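Local coordinates for protein CRISPR system Cmr subunit Cmr6 (Pyrococcus furiosus, PDB 4W8V) that binds RNA and, with Cmr1, caps the elongated type III-B Cmr ribonucleoprotein complex, which takes part in CRISPR defence against invading nucleic acids, at residues Val205-Gly208 against Leu214-Lys217. Residues are numbered along the deposited sequence; the frame is centred on the assembly and turned at random.
Sequences VAVG and LTEK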
ATOM      1  N   VAL A 205       3.017  -9.905   7.431  1.00 58.84           N
ATOM      2  CA  VAL A 205       3.385  -8.791   6.575  1.00 47.06           C
ATOM      3  C   VAL A 205       4.879  -8.547   6.687  1.00 55.29           C
ATOM      4  O   VAL A 205       5.413  -8.471   7.797  1.00 61.86           O
ATOM      5  CB  VAL A 205       2.631  -7.510   6.973  1.00 55.66           C
ATOM      6  CG1 VAL A 205       3.126  -6.314   6.171  1.00 56.32           C
ATOM      7  CG2 VAL A 205       1.112  -7.701   6.822  1.00 59.90           C
ATOM      8  N   ALA A 206       5.568  -8.426   5.557  1.00 57.55           N
ATOM      9  CA  ALA A 206       7.019  -8.335   5.594  1.00 54.40           C
ATOM     10  C   ALA A 206       7.626  -7.577   4.430  1.00 55.13           C
ATOM     11  O   ALA A 206       7.082  -7.552   3.335  1.00 53.44           O
ATOM     12  CB  ALA A 206       7.617  -9.741   5.643  1.00 61.60           C
ATOM     13  N   VAL A 207       8.791  -6.992   4.680  1.00 62.76           N
ATOM     14  CA  VAL A 207       9.600  -6.384   3.637  1.00 61.99           C
ATOM     15  C   VAL A 207      11.051  -6.830   3.825  1.00 64.90           C
ATOM     16  O   VAL A 207      11.446  -7.157   4.924  1.00 62.21           O
ATOM     17  CB  VAL A 207       9.511  -4.836   3.657  1.00 68.87           C
ATOM     18  CG1 VAL A 207       8.075  -4.377   3.427  1.00 67.17           C
ATOM     19  CG2 VAL A 207      10.062  -4.263   4.953  1.00 65.95           C
ATOM     20  N   GLY A 208      11.834  -6.837   2.751  1.00 71.84           N
ATOM     21  CA  GLY A 208      13.205  -7.306   2.815  1.00 70.57           C
ATOM     22  C   GLY A 208      14.199  -6.472   2.031  1.00 74.61           C
ATOM     23  O   GLY A 208      13.841  -5.795   1.071  1.00 74.94           O
ATOM     24  N   LEU A 214      17.250   0.882   6.125  1.00 84.65           N
ATOM     25  CA  LEU A 214      16.382   1.311   5.040  1.00 83.08           C
ATOM     26  C   LEU A 214      15.130   0.439   5.017  1.00 87.11           C
ATOM     27  O   LEU A 214      14.015   0.940   4.885  1.00 88.49           O
ATOM     28  CB  LEU A 214      17.098   1.245   3.691  1.00 78.41           C
ATOM     29  CG  LEU A 214      16.242   1.794   2.546  1.00 79.51           C
ATOM     30  CD1 LEU A 214      16.295   3.319   2.539  1.00 77.59           C
ATOM     31  CD2 LEU A 214      16.632   1.211   1.191  1.00 76.17           C
ATOM     32  N   THR A 215      15.325  -0.866   5.158  1.00 75.26           N
ATOM     33  CA  THR A 215      14.229  -1.819   5.136  1.00 70.00           C
ATOM     34  C   THR A 215      13.278  -1.580   6.304  1.00 75.23           C
ATOM     35  O   THR A 215      12.058  -1.690   6.157  1.00 74.25           O
ATOM     36  CB  THR A 215      14.767  -3.265   5.168  1.00 66.46           C
ATOM     37  OG1 THR A 215      15.586  -3.478   4.014  1.00 68.39           O
ATOM     38  CG2 THR A 215      13.639  -4.279   5.170  1.00 60.40           C
ATOM     39  N   GLU A 216      13.837  -1.235   7.459  1.00 72.73           N
ATOM     40  CA  GLU A 216      13.019  -0.974   8.640  1.00 75.72           C
ATOM     41  C   GLU A 216      12.103   0.223   8.440  1.00 75.45           C
ATOM     42  O   GLU A 216      10.946   0.197   8.855  1.00 73.94           O
ATOM     43  CB  GLU A 216      13.898  -0.758   9.871  1.00 79.72           C
ATOM     44  CG  GLU A 216      14.316  -2.055  10.542  1.00 89.48           C
ATOM     45  CD  GLU A 216      15.250  -1.839  11.715  1.00101.49           C
ATOM     46  OE1 GLU A 216      15.860  -0.748  11.805  1.00100.45           O
ATOM     47  OE2 GLU A 216      15.374  -2.767  12.542  1.00103.28           O
ATOM     48  N   LYS A 217      12.634   1.268   7.811  1.00 60.07           N
ATOM     49  CA  LYS A 217      11.855   2.451   7.496  1.00 70.71           C
ATOM     50  C   LYS A 217      10.692   2.072   6.590  1.00 68.81           C
ATOM     51  O   LYS A 217       9.559   2.507   6.804  1.00 69.74           O
ATOM     52  CB  LYS A 217      12.729   3.507   6.830  1.00 79.07           C
ATOM     53  CG  LYS A 217      13.832   4.028   7.721  1.00 75.85           C
ATOM     54  CD  LYS A 217      14.500   5.242   7.110  1.00 83.34           C
ATOM     55  CE  LYS A 217      15.699   5.686   7.944  1.00 91.18           C
ATOM     56  NZ  LYS A 217      16.383   6.867   7.344  1.00 94.22           N
TER
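Segment 205-208 of strand 202-209 and segment 214-217, near the start of helix 212-228, come closest at G208 and T215, whose CA atoms lie 6.0 Å apart. Three buried residues make the contact: V207, G208 and T215. The CB atoms of V207 and T215 both face the opposing segment, and the two side chains pass alongside each other in opposite directions. They meet through methyl groups, with V207 CG2 3.6 Å from T215 CG2. The same valine methyl also lies against the helix backbone, 3.5 Å from T215 O. In return, T215 CG2 reaches the strand backbone, 3.6 Å from V207 O. Each methyl therefore touches both a methyl and a carbonyl oxygen, all by van der Waals contact.

The threonine torsion sorts its two branches. CG2 is anti to the backbone N and points at the valine, while OG1 is anti to the carbonyl carbon (chi1 -61°). OG1 lies near the G208 carbonyl, 3.8 Å from G208 C, but its hydrogen bond is to the backbone O of D211, just before the helix. That bond satisfies the buried hydroxyl and ties T215 to the connection leading into its helix. G208 has no side chain and contributes backbone alone.

The contact lies where strand 202-209 is followed, after a two-residue connection, by helix 212-228, in the C-terminal part of Cmr6, which belongs to the RAMP superfamily. The strand is an inner one of a four-stranded antiparallel sheet. V207 pairs through its backbone with I15 of strand 13-21, and G208 with V143 of strand 143-149. F219 and V222 of the helix also cover V207. T215 touches I15, so the helix start packs against two adjacent strands, consistent with the ferredoxin-like fold of RAMP proteins, while L214 packs on helix 122-133.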